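Local coordinates for protein putative transcriptional regulator, LysR family (Vibrio parahaemolyticus, PDB 3OXN) that probably acts as a DNA-binding transcription factor of the LysR family, of which this chain is the C-terminal substrate-binding (effector-sensing) part, at residues 81-86 against 195-200; 99-104 against 161-166; 129-134 against 185-190. One frame throughout, in Å; residues are numbered along the deposited sequence.

Contact 1 of 3, residues 81-86 against 195-200; sequences EPLRSE and SMIWHA
The indole of W198 carries R84 on one face: CB of the arginine lies over the five-membered ring, displaced toward the rim, in an approximate CH-pi contact, and the backbone N of S85 stands farther along the same face. The guanidinium of R84 is turned 25° from the indole plane. E203 OE1 is shared, by a salt bridge to R84 NE and only a weak hydrogen bond from W198 NE1, while R212 of helix 206-227 adds a cation-pi contact to the ring. With chi1 at 65°, CG of W198 stands between the backbone N and the carbonyl carbon, and the indole lies across R84 of the neighbouring strand.

Strands 83-86 and 195-199 run antiparallel at 159°. They form the edge of the mixed sheet of one lobe in the periplasmic-binding-protein-like fold, with 83-89 outermost and 194-199 inside it. R84 and W198 form a hydrogen-bonded pair, W198 N donating to R84 O at 2.9 Å and R84 N returning a weak, bent bond to W198 O. At the next such pair, E86 N reaches M196 O over 3.3 Å and M196 N reaches E86 O over 3.1 Å. Beyond the backbone, the side chains of E86 and selenomethionine M196 lie alongside each other, pointing the same way. On the opposite face, L83 crosses I197 at about a right angle, CB to CG2 3.9 Å, and CD1 of I197 meets CB of S85 at 3.7 Å; L64 of helix 60-65 packs against both L83 and I197.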
loop_
_atom_site.group_PDB
_atom_site.type_symbol
_atom_site.label_atom_id
_atom_site.label_comp_id
_atom_site.label_asym_id
_atom_site.label_seq_id
_atom_site.Cartn_x
_atom_site.Cartn_y
_atom_site.Cartn_z
ATOM N N GLU A 81 -12.278 -6.636 -22.399
ATOM C CA GLU A 81 -13.548 -7.229 -22.838
ATOM C C GLU A 81 -13.644 -8.698 -22.429
ATOM O O GLU A 81 -12.689 -9.467 -22.618
ATOM C CB GLU A 81 -13.705 -7.113 -24.353
ATOM C CG GLU A 81 -13.688 -5.682 -24.866
ATOM C CD GLU A 81 -12.304 -5.066 -24.812
ATOM O OE1 GLU A 81 -12.187 -3.921 -24.310
ATOM O OE2 GLU A 81 -11.338 -5.740 -25.262
ATOM N N PRO A 82 -14.815 -9.109 -21.903
ATOM C CA PRO A 82 -16.066 -8.353 -21.760
ATOM C C PRO A 82 -16.246 -7.622 -20.419
ATOM O O PRO A 82 -17.349 -7.633 -19.843
ATOM C CB PRO A 82 -17.102 -9.469 -21.842
ATOM C CG PRO A 82 -16.462 -10.518 -21.011
ATOM C CD PRO A 82 -15.042 -10.532 -21.577
ATOM N N LEU A 83 -15.184 -6.998 -19.921
ATOM C CA LEU A 83 -15.300 -6.164 -18.726
ATOM C C LEU A 83 -15.548 -4.719 -19.114
ATOM O O LEU A 83 -14.879 -4.174 -19.982
ATOM C CB LEU A 83 -14.051 -6.264 -17.851
ATOM C CG LEU A 83 -13.862 -7.577 -17.104
ATOM C CD1 LEU A 83 -12.706 -7.456 -16.139
ATOM C CD2 LEU A 83 -15.125 -7.898 -16.363
ATOM N N ARG A 84 -16.519 -4.103 -18.471
ATOM C CA ARG A 84 -16.812 -2.702 -18.719
ATOM C C ARG A 84 -15.654 -1.820 -18.257
ATOM O O ARG A 84 -14.989 -2.096 -17.260
ATOM C CB ARG A 84 -18.103 -2.329 -18.015
ATOM C CG ARG A 84 -19.182 -3.341 -18.295
ATOM C CD ARG A 84 -19.541 -3.240 -19.733
ATOM N NE ARG A 84 -19.478 -1.827 -20.094
ATOM C CZ ARG A 84 -20.171 -1.257 -21.075
ATOM N NH1 ARG A 84 -21.005 -1.985 -21.821
ATOM N NH2 ARG A 84 -20.019 0.044 -21.306
ATOM N N SER A 85 -15.395 -0.759 -18.998
ATOM C CA SER A 85 -14.268 0.072 -18.653
ATOM C C SER A 85 -14.462 1.451 -19.224
ATOM O O SER A 85 -15.042 1.604 -20.289
ATOM C CB SER A 85 -12.982 -0.533 -19.210
ATOM O OG SER A 85 -13.091 -0.691 -20.608
ATOM N N GLU A 86 -13.976 2.453 -18.507
ATOM C CA GLU A 86 -13.929 3.796 -19.047
ATOM C C GLU A 86 -12.639 4.454 -18.556
ATOM O O GLU A 86 -12.228 4.205 -17.429
ATOM C CB GLU A 86 -15.161 4.591 -18.604
ATOM C CG GLU A 86 -14.915 5.500 -17.424
ATOM C CD GLU A 86 -16.058 6.479 -17.188
ATOM O OE1 GLU A 86 -17.217 6.023 -17.100
ATOM O OE2 GLU A 86 -15.787 7.703 -17.089
ATOM N N SER A 195 -8.105 4.020 -15.323
ATOM C CA SER A 195 -9.498 3.710 -15.647
ATOM C C SER A 195 -10.258 3.000 -14.526
ATOM O O SER A 195 -9.683 2.566 -13.541
ATOM C CB SER A 195 -9.586 2.887 -16.945
ATOM O OG SER A 195 -8.342 2.330 -17.298
HETATM N N MSE A 196 -11.577 2.940 -14.675
HETATM C CA MSE A 196 -12.409 2.111 -13.830
HETATM C C MSE A 196 -12.685 0.864 -14.623
HETATM O O MSE A 196 -12.804 0.926 -15.845
HETATM C CB MSE A 196 -13.721 2.798 -13.537
HETATM C CG MSE A 196 -13.627 3.961 -12.591
HETATM SE SE MSE A 196 -15.419 4.753 -12.368
HETATM C CE MSE A 196 -15.828 5.157 -14.236
ATOM N N ILE A 197 -12.778 -0.267 -13.940
ATOM C CA ILE A 197 -13.139 -1.502 -14.607
ATOM C C ILE A 197 -14.207 -2.199 -13.800
ATOM O O ILE A 197 -14.121 -2.251 -12.578
ATOM C CB ILE A 197 -11.925 -2.436 -14.776
ATOM C CG1 ILE A 197 -10.656 -1.632 -15.101
ATOM C CG2 ILE A 197 -12.205 -3.503 -15.838
ATOM C CD1 ILE A 197 -10.554 -1.180 -16.525
ATOM N N TRP A 198 -15.218 -2.735 -14.474
ATOM C CA TRP A 198 -16.257 -3.477 -13.776
ATOM C C TRP A 198 -16.899 -4.564 -14.633
ATOM O O TRP A 198 -16.804 -4.553 -15.858
ATOM C CB TRP A 198 -17.329 -2.533 -13.207
ATOM C CG TRP A 198 -18.101 -1.796 -14.251
ATOM C CD1 TRP A 198 -19.296 -2.153 -14.774
ATOM C CD2 TRP A 198 -17.724 -0.576 -14.903
ATOM N NE1 TRP A 198 -19.695 -1.237 -15.707
ATOM C CE2 TRP A 198 -18.741 -0.253 -15.804
ATOM C CE3 TRP A 198 -16.620 0.284 -14.802
ATOM C CZ2 TRP A 198 -18.700 0.881 -16.614
ATOM C CZ3 TRP A 198 -16.574 1.413 -15.605
ATOM C CH2 TRP A 198 -17.607 1.700 -16.498
ATOM N N HIS A 199 -17.563 -5.495 -13.955
ATOM C CA HIS A 199 -18.293 -6.576 -14.604
ATOM C C HIS A 199 -19.607 -6.066 -15.216
ATOM O O HIS A 199 -20.261 -5.194 -14.652
ATOM C CB HIS A 199 -18.581 -7.674 -13.572
ATOM C CG HIS A 199 -18.843 -9.030 -14.162
ATOM N ND1 HIS A 199 -20.085 -9.414 -14.628
ATOM C CD2 HIS A 199 -18.038 -10.106 -14.314
ATOM C CE1 HIS A 199 -20.025 -10.662 -15.058
ATOM N NE2 HIS A 199 -18.796 -11.108 -14.878
ATOM N N ALA A 200 -19.986 -6.608 -16.370
ATOM C CA ALA A 200 -21.291 -6.324 -16.949
ATOM C C ALA A 200 -22.359 -6.431 -15.862
ATOM O O ALA A 200 -23.312 -5.646 -15.819
ATOM C CB ALA A 200 -21.582 -7.292 -18.067
#

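Contact 2 of 3, residues 99-104 against 161-166; sequences KQHPLA and PIIITV
H101 and P161 bring their backbones to 5.9 Å, CA to CA, where the irregular 99-104 loop passes the residues leading into strand 163-167. The imidazole of H101 spans the gap. Its NE2 points at the carbonyl of P161, with O lying 3.0 Å from NE2 near the ring plane, but the bond is weak, bent to 132° at the hydrogen. The other ring nitrogen faces back into its own loop: L103 N donates to H101 ND1 at 3.0 Å, in the ring plane, which fixes the rotation of the imidazole and, with both bonds made, is consistent with a neutral ring protonated at NE2. CG lies opposite the backbone N (chi1 -173°), carrying the ring across to P161. CG1 of I163 approaches NE2 obliquely at 4.0 Å, and beyond it CD1 of I163 meets CD1 of L103 at 4.3 Å. H116 brings a second imidazole against H101, with the planes at about 45°. A backbone bond from A104 N to H101 O, 3.1 Å, closes the turn within the loop. The contact lies where strand 93-98 ends and strand 163-167 begins, two neighbouring antiparallel inner strands of the second sheet in a PBP-like LysR effector domain.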
loop_
_atom_site.group_PDB
_atom_site.type_symbol
_atom_site.label_atom_id
_atom_site.label_comp_id
_atom_site.label_asym_id
_atom_site.label_seq_id
_atom_site.Cartn_x
_atom_site.Cartn_y
_atom_site.Cartn_z
ATOM N N LYS A 99 16.127 16.524 -0.260
ATOM C CA LYS A 99 16.501 17.925 -0.388
ATOM C C LYS A 99 18.020 18.061 -0.348
ATOM O O LYS A 99 18.565 19.058 -0.805
ATOM C CB LYS A 99 15.839 18.769 0.697
ATOM C CG LYS A 99 15.083 19.967 0.148
ATOM C CD LYS A 99 15.925 20.716 -0.904
ATOM C CE LYS A 99 15.273 22.048 -1.337
ATOM N NZ LYS A 99 16.034 22.768 -2.437
ATOM N N GLN A 100 18.695 17.043 0.190
ATOM C CA GLN A 100 20.160 17.002 0.226
ATOM C C GLN A 100 20.702 16.011 -0.793
ATOM O O GLN A 100 21.763 15.428 -0.600
ATOM C CB GLN A 100 20.683 16.623 1.624
ATOM C CG GLN A 100 20.128 17.460 2.765
ATOM C CD GLN A 100 18.882 16.846 3.361
ATOM O OE1 GLN A 100 18.938 15.771 3.953
ATOM N NE2 GLN A 100 17.746 17.529 3.212
ATOM N N HIS A 101 19.956 15.794 -1.866
ATOM C CA HIS A 101 20.476 15.005 -2.961
ATOM C C HIS A 101 21.331 15.955 -3.778
ATOM O O HIS A 101 21.033 17.149 -3.847
ATOM C CB HIS A 101 19.340 14.467 -3.809
ATOM C CG HIS A 101 19.783 13.508 -4.866
ATOM N ND1 HIS A 101 20.517 13.899 -5.962
ATOM C CD2 HIS A 101 19.589 12.176 -4.999
ATOM C CE1 HIS A 101 20.757 12.849 -6.724
ATOM N NE2 HIS A 101 20.204 11.791 -6.164
ATOM N N PRO A 102 22.423 15.450 -4.363
ATOM C CA PRO A 102 23.259 16.316 -5.202
ATOM C C PRO A 102 22.467 17.109 -6.263
ATOM O O PRO A 102 22.631 18.331 -6.366
ATOM C CB PRO A 102 24.239 15.321 -5.852
ATOM C CG PRO A 102 24.398 14.251 -4.809
ATOM C CD PRO A 102 23.068 14.154 -4.088
ATOM N N LEU A 103 21.621 16.426 -7.034
ATOM C CA LEU A 103 20.915 17.070 -8.141
ATOM C C LEU A 103 19.694 17.862 -7.690
ATOM O O LEU A 103 18.921 18.311 -8.530
ATOM C CB LEU A 103 20.453 16.028 -9.163
ATOM C CG LEU A 103 21.490 15.000 -9.584
ATOM C CD1 LEU A 103 20.835 13.852 -10.342
ATOM C CD2 LEU A 103 22.557 15.679 -10.428
ATOM N N ALA A 104 19.507 17.996 -6.378
ATOM C CA ALA A 104 18.295 18.619 -5.833
ATOM C C ALA A 104 18.079 20.041 -6.349
ATOM O O ALA A 104 16.953 20.409 -6.710
ATOM C CB ALA A 104 18.320 18.609 -4.311
ATOM N N PRO A 161 21.928 8.088 -2.508
ATOM C CA PRO A 161 21.426 9.203 -3.318
ATOM C C PRO A 161 20.405 8.711 -4.334
ATOM O O PRO A 161 20.638 8.838 -5.549
ATOM C CB PRO A 161 22.668 9.679 -4.069
ATOM C CG PRO A 161 23.771 8.660 -3.769
ATOM C CD PRO A 161 23.145 7.496 -3.079
ATOM N N ILE A 162 19.289 8.154 -3.866
ATOM C CA ILE A 162 18.340 7.584 -4.811
ATOM C C ILE A 162 17.452 8.632 -5.461
ATOM O O ILE A 162 17.147 9.667 -4.869
ATOM C CB ILE A 162 17.461 6.489 -4.192
ATOM C CG1 ILE A 162 16.929 6.943 -2.834
ATOM C CG2 ILE A 162 18.219 5.170 -4.107
ATOM C CD1 ILE A 162 15.823 6.051 -2.303
ATOM N N ILE A 163 17.067 8.355 -6.701
ATOM C CA ILE A 163 16.032 9.101 -7.387
ATOM C C ILE A 163 14.778 8.236 -7.393
ATOM O O ILE A 163 14.760 7.137 -7.979
ATOM C CB ILE A 163 16.439 9.439 -8.829
ATOM C CG1 ILE A 163 17.649 10.371 -8.845
ATOM C CG2 ILE A 163 15.279 10.060 -9.581
ATOM C CD1 ILE A 163 18.409 10.312 -10.136
ATOM N N ILE A 164 13.741 8.736 -6.727
ATOM C CA ILE A 164 12.495 8.002 -6.546
ATOM C C ILE A 164 11.517 8.285 -7.684
ATOM O O ILE A 164 10.937 9.362 -7.733
ATOM C CB ILE A 164 11.804 8.389 -5.210
ATOM C CG1 ILE A 164 12.662 8.012 -4.002
ATOM C CG2 ILE A 164 10.483 7.692 -5.087
ATOM C CD1 ILE A 164 13.825 8.956 -3.755
ATOM N N THR A 165 11.324 7.339 -8.599
ATOM C CA THR A 165 10.314 7.527 -9.641
ATOM C C THR A 165 8.932 7.166 -9.122
ATOM O O THR A 165 8.779 6.197 -8.392
ATOM C CB THR A 165 10.592 6.677 -10.872
ATOM O OG1 THR A 165 11.851 7.057 -11.446
ATOM C CG2 THR A 165 9.470 6.874 -11.881
ATOM N N VAL A 166 7.924 7.940 -9.500
ATOM C CA VAL A 166 6.568 7.758 -8.979
ATOM C C VAL A 166 5.574 8.379 -9.934
ATOM O O VAL A 166 5.920 9.325 -10.647
ATOM C CB VAL A 166 6.363 8.506 -7.654
ATOM C CG1 VAL A 166 6.875 7.708 -6.485
ATOM C CG2 VAL A 166 7.003 9.878 -7.726
#

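Contact 3 of 3, residues 129-134 against 185-190; sequences ALIEQA and LPFQFT
With its CG opposite the backbone N (chi1 -178°), F189 extends its ring toward helix 125-134, while F187, whose CG stands between N and the carbonyl carbon (chi1 55°), brings its own ring to the same helix from two residues earlier. I131 meets both. Its CG1 branch approaches CE1 of F189 obliquely at 3.4 Å, and its CG2 branch meets the edge of the F187 ring, 3.6 Å from CZ; the isoleucine crosses each phenylalanine at about a right angle. A single methyl, CB of A134, serves both rings, oblique to F187 at 3.9 Å from CE1 and near the plane at the edge of F189, 4.0 Å from CD1. CB of L130 is 3.9 Å from CE1 of F189, and the L130 carbonyl carbon lies at that ring's edge, in its plane. One face of the F187 ring is covered by CB of L185, over its centre. V93 of strand 93-98 touches I131, L185 and F189, which places the contact where the helix and the loop meet the second sheet. No hydrogen bond joins the two segments, so this attachment of the 185-190 loop to the helix depends on hydrophobic packing and shape, without the directional hold of polar pairs.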
loop_
_atom_site.group_PDB
_atom_site.type_symbol
_atom_site.label_atom_id
_atom_site.label_comp_id
_atom_site.label_asym_id
_atom_site.label_seq_id
_atom_site.Cartn_x
_atom_site.Cartn_y
_atom_site.Cartn_z
ATOM N N ALA A 129 7.018 -1.300 -17.629
ATOM C CA ALA A 129 7.375 -1.723 -18.968
ATOM C C ALA A 129 7.358 -0.515 -19.899
ATOM O O ALA A 129 8.180 -0.405 -20.800
ATOM C CB ALA A 129 6.412 -2.800 -19.449
ATOM N N LEU A 130 6.405 0.386 -19.682
ATOM C CA LEU A 130 6.312 1.612 -20.475
ATOM C C LEU A 130 7.588 2.460 -20.400
ATOM O O LEU A 130 8.058 2.974 -21.413
ATOM C CB LEU A 130 5.100 2.449 -20.047
ATOM C CG LEU A 130 3.817 2.310 -20.866
ATOM C CD1 LEU A 130 3.594 0.876 -21.293
ATOM C CD2 LEU A 130 2.644 2.814 -20.055
ATOM N N ILE A 131 8.132 2.610 -19.198
ATOM C CA ILE A 131 9.302 3.443 -18.993
ATOM C C ILE A 131 10.564 2.723 -19.447
ATOM O O ILE A 131 11.515 3.343 -19.918
ATOM C CB ILE A 131 9.458 3.804 -17.522
ATOM C CG1 ILE A 131 8.138 4.325 -16.968
ATOM C CG2 ILE A 131 10.553 4.827 -17.343
ATOM C CD1 ILE A 131 8.213 4.689 -15.502
ATOM N N GLU A 132 10.561 1.407 -19.291
ATOM C CA GLU A 132 11.680 0.594 -19.689
ATOM C C GLU A 132 11.800 0.713 -21.197
ATOM O O GLU A 132 12.902 0.749 -21.753
ATOM C CB GLU A 132 11.437 -0.848 -19.282
ATOM C CG GLU A 132 12.554 -1.419 -18.443
ATOM C CD GLU A 132 12.551 -0.883 -17.024
ATOM O OE1 GLU A 132 12.662 -1.693 -16.071
ATOM O OE2 GLU A 132 12.425 0.347 -16.860
ATOM N N GLN A 133 10.647 0.813 -21.848
ATOM C CA GLN A 133 10.570 0.881 -23.300
ATOM C C GLN A 133 10.897 2.282 -23.835
ATOM O O GLN A 133 11.207 2.460 -25.023
ATOM C CB GLN A 133 9.183 0.438 -23.749
ATOM C CG GLN A 133 9.044 0.299 -25.235
ATOM C CD GLN A 133 10.278 -0.295 -25.893
ATOM O OE1 GLN A 133 10.697 0.173 -26.953
ATOM N NE2 GLN A 133 10.872 -1.326 -25.267
ATOM N N ALA A 134 10.829 3.273 -22.946
ATOM C CA ALA A 134 11.129 4.660 -23.291
ATOM C C ALA A 134 12.614 4.885 -23.094
ATOM O O ALA A 134 13.228 5.720 -23.752
ATOM C CB ALA A 134 10.338 5.592 -22.411
ATOM N N LEU A 185 10.985 13.797 -15.592
ATOM C CA LEU A 185 11.734 12.728 -16.224
ATOM C C LEU A 185 12.567 13.333 -17.333
ATOM O O LEU A 185 12.015 13.974 -18.226
ATOM C CB LEU A 185 10.776 11.720 -16.839
ATOM C CG LEU A 185 10.046 10.779 -15.900
ATOM C CD1 LEU A 185 9.058 9.972 -16.711
ATOM C CD2 LEU A 185 11.045 9.895 -15.173
ATOM N N PRO A 186 13.893 13.108 -17.305
ATOM C CA PRO A 186 14.815 13.710 -18.262
ATOM C C PRO A 186 14.670 13.068 -19.622
ATOM O O PRO A 186 15.653 12.988 -20.356
ATOM C CB PRO A 186 16.194 13.357 -17.701
ATOM C CG PRO A 186 15.960 12.699 -16.400
ATOM C CD PRO A 186 14.584 12.144 -16.447
ATOM N N PHE A 187 13.474 12.584 -19.939
ATOM C CA PHE A 187 13.211 12.049 -21.265
ATOM C C PHE A 187 11.755 12.199 -21.671
ATOM O O PHE A 187 10.908 12.593 -20.869
ATOM C CB PHE A 187 13.672 10.588 -21.394
ATOM C CG PHE A 187 13.095 9.665 -20.359
ATOM C CD1 PHE A 187 11.870 9.045 -20.565
ATOM C CD2 PHE A 187 13.783 9.396 -19.186
ATOM C CE1 PHE A 187 11.348 8.169 -19.610
ATOM C CE2 PHE A 187 13.264 8.517 -18.225
ATOM C CZ PHE A 187 12.049 7.907 -18.439
ATOM N N GLN A 188 11.483 11.913 -22.937
ATOM C CA GLN A 188 10.134 11.999 -23.448
ATOM C C GLN A 188 9.416 10.762 -22.981
ATOM O O GLN A 188 9.855 9.642 -23.249
ATOM C CB GLN A 188 10.120 12.058 -24.978
ATOM C CG GLN A 188 8.776 12.512 -25.560
ATOM C CD GLN A 188 8.417 11.798 -26.861
ATOM O OE1 GLN A 188 9.294 11.450 -27.659
ATOM N NE2 GLN A 188 7.117 11.570 -27.074
ATOM N N PHE A 189 8.324 10.974 -22.260
ATOM C CA PHE A 189 7.503 9.887 -21.751
ATOM C C PHE A 189 6.068 10.369 -21.786
ATOM O O PHE A 189 5.741 11.426 -21.240
ATOM C CB PHE A 189 7.908 9.516 -20.320
ATOM C CG PHE A 189 7.125 8.372 -19.744
ATOM C CD1 PHE A 189 7.419 7.065 -20.102
ATOM C CD2 PHE A 189 6.098 8.606 -18.842
ATOM C CE1 PHE A 189 6.695 6.017 -19.593
ATOM C CE2 PHE A 189 5.368 7.559 -18.315
ATOM C CZ PHE A 189 5.670 6.254 -18.695
ATOM N N THR A 190 5.213 9.594 -22.439
ATOM C CA THR A 190 3.857 10.031 -22.723
ATOM C C THR A 190 2.864 9.421 -21.730
ATOM O O THR A 190 2.681 8.206 -21.690
ATOM C CB THR A 190 3.473 9.693 -24.187
ATOM O OG1 THR A 190 4.560 10.047 -25.064
ATOM C CG2 THR A 190 2.217 10.448 -24.599
#

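After strands 20-25, 49-54 and 71-74 the chain reaches 83-89, which contact 1 pairs with strand 194-199 only after the intervening residues have supplied all five strands of the second sheet. Contacts 2 and 3 both fall within that long excursion. Contact 2 opens at 99-104, contact 3 opens at 129-134 before contact 2 closes at 161-166, and contact 3 closes last at 185-190, so the two cross. Contact 2 joins the loop after strand 93-98 to the start of strand 163-167; contact 3 joins helix 125-134 to the loop after strand 180-183. Contact 1 belongs to the other lobe's sheet, its centre 38 Å from that of contact 2.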